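Local coordinates for hypothetical protein TM0723 (Thermotoga maritima, PDB 1VMJ) that is of uncertain function but belongs to the YjbQ (UPF0047) family, has been put forward as a putative thiamin phosphate synthase, and binds sodium ions, at residues Ala117-Arg121 with Lys122-Gly126. Residues are numbered along the deposited sequence; the frame is centred on the assembly and turned at random.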
loop_
_atom_site.group_PDB
_atom_site.type_symbol
_atom_site.label_atom_id
_atom_site.label_comp_id
_atom_site.label_asym_id
_atom_site.label_seq_id
_atom_site.Cartn_x
_atom_site.Cartn_y
_atom_site.Cartn_z
ATOM N N ALA A 117 6.405 6.327 10.526
ATOM C CA ALA A 117 6.742 6.321 11.949
ATOM C C ALA A 117 7.047 7.739 12.431
ATOM O O ALA A 117 7.709 8.515 11.716
ATOM C CB ALA A 117 7.960 5.445 12.179
ATOM N N ILE A 118 6.582 8.050 13.643
ATOM C CA ILE A 118 6.983 9.258 14.354
ATOM C C ILE A 118 7.921 8.833 15.459
ATOM O O ILE A 118 7.558 8.022 16.319
ATOM C CB ILE A 118 5.765 10.019 14.922
ATOM C CG1 ILE A 118 4.750 10.319 13.807
ATOM C CG2 ILE A 118 6.200 11.284 15.630
ATOM C CD1 ILE A 118 5.304 11.000 12.615
ATOM N N THR A 119 9.117 9.411 15.446
ATOM C CA THR A 119 10.161 9.089 16.390
ATOM C C THR A 119 10.785 10.389 16.854
ATOM O O THR A 119 11.157 11.220 16.044
ATOM C CB THR A 119 11.212 8.211 15.728
ATOM O OG1 THR A 119 10.599 6.981 15.322
ATOM C CG2 THR A 119 12.318 7.888 16.673
ATOM N N ASP A 120 10.880 10.575 18.160
ATOM C CA ASP A 120 11.427 11.808 18.733
ATOM C C ASP A 120 10.836 13.083 18.076
ATOM O O ASP A 120 11.558 13.999 17.661
ATOM C CB ASP A 120 12.951 11.790 18.635
ATOM C CG ASP A 120 13.603 12.771 19.593
ATOM O OD1 ASP A 120 12.940 13.222 20.555
ATOM O OD2 ASP A 120 14.782 13.103 19.368
ATOM N N ARG A 121 9.507 13.113 17.988
ATOM C CA ARG A 121 8.743 14.239 17.451
ATOM C C ARG A 121 8.888 14.511 15.948
ATOM O O ARG A 121 8.444 15.556 15.466
ATOM C CB ARG A 121 9.021 15.513 18.252
ATOM C CG ARG A 121 8.531 15.467 19.703
ATOM C CD ARG A 121 8.360 16.868 20.245
ATOM N NE ARG A 121 7.282 17.606 19.568
ATOM C CZ ARG A 121 7.215 18.941 19.499
ATOM N NH1 ARG A 121 8.138 19.724 20.084
ATOM N NH2 ARG A 121 6.206 19.510 18.851
ATOM N N LYS A 122 9.459 13.579 15.189
ATOM C CA LYS A 122 9.659 13.818 13.772
ATOM C C LYS A 122 9.274 12.612 12.974
ATOM O O LYS A 122 9.380 11.484 13.459
ATOM C CB LYS A 122 11.132 14.104 13.482
ATOM C CG LYS A 122 11.712 15.318 14.189
ATOM C CD LYS A 122 11.055 16.604 13.746
ATOM C CE LYS A 122 11.599 17.819 14.477
ATOM N NZ LYS A 122 13.007 18.048 14.084
ATOM N N MET A 123 8.897 12.843 11.723
ATOM C CA MET A 123 8.732 11.753 10.777
ATOM C C MET A 123 10.072 11.039 10.627
ATOM O O MET A 123 11.112 11.690 10.468
ATOM C CB MET A 123 8.269 12.262 9.424
ATOM C CG MET A 123 6.809 12.679 9.465
ATOM S SD MET A 123 6.140 13.038 7.829
ATOM C CE MET A 123 6.987 14.575 7.520
ATOM N N ASP A 124 10.030 9.710 10.684
ATOM C CA ASP A 124 11.233 8.887 10.701
ATOM C C ASP A 124 11.487 8.417 9.270
ATOM O O ASP A 124 10.993 7.366 8.855
ATOM C CB ASP A 124 10.983 7.748 11.683
ATOM C CG ASP A 124 12.215 7.090 12.177
ATOM O OD1 ASP A 124 13.316 7.277 11.603
ATOM O OD2 ASP A 124 12.069 6.332 13.154
ATOM N N LEU A 125 12.190 9.248 8.509
ATOM C CA LEU A 125 12.315 9.089 7.064
ATOM C C LEU A 125 13.758 8.852 6.665
ATOM O O LEU A 125 14.702 9.334 7.336
ATOM C CB LEU A 125 11.829 10.340 6.332
ATOM C CG LEU A 125 10.359 10.711 6.522
ATOM C CD1 LEU A 125 10.008 11.994 5.800
ATOM C CD2 LEU A 125 9.478 9.593 6.116
ATOM N N GLY A 126 13.914 8.156 5.545
ATOM C CA GLY A 126 15.207 7.985 4.916
ATOM C C GLY A 126 15.595 9.247 4.194
ATOM O O GLY A 126 14.831 10.201 4.155
HETATM O O HOH W 1 8.240 5.413 8.242
#
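T119 and D124 meet across a tight hairpin through one short side-chain bond, the T119 hydroxyl OG1 donating to D124 OD2 at 2.7 Å. The hydroxyl comes from above the carboxylate plane, 35° out of it. D124 brings its carboxylate within reach by holding CG anti to its backbone N (chi1 -160°). Charge from the second subunit joins here: R17 of that subunit forms a salt bridge with D124 OD2, while its K147 bonds to T119 OG1 and the I118 carbonyl. A leucine in place of D124 would probably leave the T119 hydroxyl without its acceptor and R17 of the neighbouring subunit without this counter-charge.

Backbone bonds close the ladder. T119 N bonds to K122 O at 2.9 Å, and K122 N returns a hydrogen bond to T119 O at 3.0 Å. Beyond this pair, D124 N bonds to A117 O at 2.8 Å.

Apolar packing occupies the other face, where I118 CD1 touches M123 CG at 3.9 Å within the non-hydrogen-bonded pair. Both side chains rest on V41 of helix 34-44.

D120 and R121, each with positive phi, form the corner of a type I' turn. The case illustrates how such a two-residue loop reverses a beta hairpin, here at the edge, within this chain, of the five-stranded antiparallel sheet, while one face serves the helix and the other a neighbouring subunit.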